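Local coordinates for PrgB (Enterococcus faecalis, PDB 6EVU), which probably promotes cell aggregation, biofilm formation and conjugation by binding and compacting DNA, the present chain being its adhesin domain, at residues V31-Q34 with S35-T38. Sequence-based numbering, arbitrary orientation.
Sequences VFDQ and SVVT
Asp33 and Ser35 meet through a single carboxylate oxygen. The Ser35 hydroxyl donates to Asp33 OD1 in a very short hydrogen bond, OG to OD1 2.5 Å, while the backbone N of Ser35 reaches the same OD1 at 2.9 Å, making an Asx turn. That N-H...O bond is bent (131° at the hydrogen) and arrives from above the carboxylate plane. Both torsions help: Asp33 CG (chi1 60°) and Ser35 OG each stand between their own backbone N and carbonyl carbon, which folds the two groups back together. Two donors on OD1 probably concentrate negative charge there and limit rotation of the carboxylate.

Through the same residues the backbone winds into a short 3-10 segment. Val36 N bonds to Asp33 O at 3.0 Å, nearly straight at the hydrogen; a weak bond also runs from Val37 N to Gln34 O.

Val36 spreads its two methyls over this turn. Val36 CB sits 3.7 Å from Asp33 O. At the branch, CG2 presses on that same oxygen, Val36 CG2 to Asp33 O 3.2 Å, a tight approach. The other methyl, Val36 CG1, turns back along the chain, 3.5 Å from Val31 O, and touches Val31 CG1 at 4.0 Å. Gln34 bends at chi2 and brings its OE1 within 3.7 Å of Val37 CG2.

The whole turn belongs to the loop leaving strand 30-31 for strand 42-47. Strand 119-121 lies against it: Val36 and Phe32 rest on Ala119, and Val31 pairs through its backbone with Ser120. The Phe32 ring meets Phe177 of strand 169-179 at about 45°, tying the loop to the larger antiparallel sheet of this GbpC-family domain.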
ATOM      1  N   VAL A  31      15.357   8.537   4.031  1.00 32.05           N
ATOM      2  CA  VAL A  31      15.674   7.136   4.294  1.00 33.57           C
ATOM      3  C   VAL A  31      14.609   6.580   5.238  1.00 32.37           C
ATOM      4  O   VAL A  31      14.570   6.929   6.423  1.00 34.33           O
ATOM      5  CB  VAL A  31      17.078   6.987   4.896  1.00 41.03           C
ATOM      6  CG1 VAL A  31      17.453   5.477   5.104  1.00 39.77           C
ATOM      7  CG2 VAL A  31      18.134   7.752   4.017  1.00 38.99           C
ATOM      8  N   PHE A  32      13.803   5.654   4.724  1.00 32.56           N
ATOM      9  CA  PHE A  32      12.773   5.008   5.519  1.00 33.72           C
ATOM     10  C   PHE A  32      12.681   3.578   4.982  1.00 31.57           C
ATOM     11  O   PHE A  32      11.854   3.219   4.148  1.00 33.82           O
ATOM     12  CB  PHE A  32      11.435   5.757   5.467  1.00 28.72           C
ATOM     13  CG  PHE A  32      10.565   5.434   6.652  1.00 31.01           C
ATOM     14  CD1 PHE A  32      10.624   6.213   7.769  1.00 31.65           C
ATOM     15  CD2 PHE A  32       9.758   4.317   6.677  1.00 28.23           C
ATOM     16  CE1 PHE A  32       9.851   5.885   8.886  1.00 30.67           C
ATOM     17  CE2 PHE A  32       8.976   4.006   7.796  1.00 31.83           C
ATOM     18  CZ  PHE A  32       9.048   4.785   8.874  1.00 29.22           C
ATOM     19  N   ASP A  33      13.542   2.725   5.503  1.00 33.39           N
ATOM     20  CA  ASP A  33      13.748   1.383   4.954  1.00 36.85           C
ATOM     21  C   ASP A  33      14.183   0.478   6.104  1.00 37.76           C
ATOM     22  O   ASP A  33      14.142   0.881   7.264  1.00 37.18           O
ATOM     23  CB  ASP A  33      14.754   1.441   3.797  1.00 38.81           C
ATOM     24  CG  ASP A  33      16.106   1.978   4.225  1.00 40.49           C
ATOM     25  OD1 ASP A  33      16.473   1.885   5.400  1.00 41.26           O
ATOM     26  OD2 ASP A  33      16.802   2.510   3.339  1.00 45.18           O
ATOM     27  N   GLN A  34      14.638  -0.755   5.800  1.00 39.90           N
ATOM     28  CA  GLN A  34      14.942  -1.676   6.897  1.00 40.68           C
ATOM     29  C   GLN A  34      16.016  -1.122   7.846  1.00 41.85           C
ATOM     30  O   GLN A  34      16.058  -1.482   9.034  1.00 42.69           O
ATOM     31  CB  GLN A  34      15.420  -3.033   6.349  1.00 55.41           C
ATOM     32  CG  GLN A  34      15.070  -4.266   7.210  1.00 59.09           C
ATOM     33  CD  GLN A  34      13.600  -4.331   7.660  1.00 74.37           C
ATOM     34  OE1 GLN A  34      13.290  -4.239   8.850  1.00 76.49           O
ATOM     35  NE2 GLN A  34      12.685  -4.470   6.691  1.00 74.35           N
ATOM     36  N   SER A  35      16.918  -0.290   7.336  1.00 44.37           N
ATOM     37  CA  SER A  35      17.981   0.258   8.163  1.00 44.60           C
ATOM     38  C   SER A  35      17.498   1.142   9.309  1.00 43.30           C
ATOM     39  O   SER A  35      18.305   1.493  10.187  1.00 45.03           O
ATOM     40  CB  SER A  35      18.973   1.034   7.264  1.00 45.59           C
ATOM     41  OG  SER A  35      18.443   2.270   6.841  1.00 43.26           O
ATOM     42  N   VAL A  36      16.230   1.568   9.307  1.00 41.67           N
ATOM     43  CA  VAL A  36      15.750   2.529  10.293  1.00 45.60           C
ATOM     44  C   VAL A  36      15.049   1.852  11.467  1.00 41.42           C
ATOM     45  O   VAL A  36      14.696   2.515  12.454  1.00 40.83           O
ATOM     46  CB  VAL A  36      14.833   3.578   9.626  1.00 37.55           C
ATOM     47  CG1 VAL A  36      15.383   4.095   8.265  1.00 39.11           C
ATOM     48  CG2 VAL A  36      13.387   3.063   9.492  1.00 34.81           C
ATOM     49  N   VAL A  37      14.885   0.535  11.412  1.00 42.79           N
ATOM     50  CA  VAL A  37      14.233  -0.222  12.475  1.00 40.70           C
ATOM     51  C   VAL A  37      15.270  -0.560  13.538  1.00 46.08           C
ATOM     52  O   VAL A  37      16.390  -0.973  13.220  1.00 51.68           O
ATOM     53  CB  VAL A  37      13.565  -1.475  11.881  1.00 44.78           C
ATOM     54  CG1 VAL A  37      12.783  -2.281  12.940  1.00 49.81           C
ATOM     55  CG2 VAL A  37      12.666  -1.072  10.692  1.00 43.13           C
ATOM     56  N   THR A  38      14.941  -0.281  14.794  1.00 46.92           N
ATOM     57  CA  THR A  38      15.838  -0.532  15.912  1.00 45.11           C
ATOM     58  C   THR A  38      15.214  -1.521  16.885  1.00 48.54           C
ATOM     59  O   THR A  38      14.054  -1.908  16.749  1.00 46.71           O
ATOM     60  CB  THR A  38      16.191   0.741  16.693  1.00 46.11           C
ATOM     61  OG1 THR A  38      15.131   1.057  17.604  1.00 49.47           O
ATOM     62  CG2 THR A  38      16.452   1.895  15.772  1.00 50.98           C
TER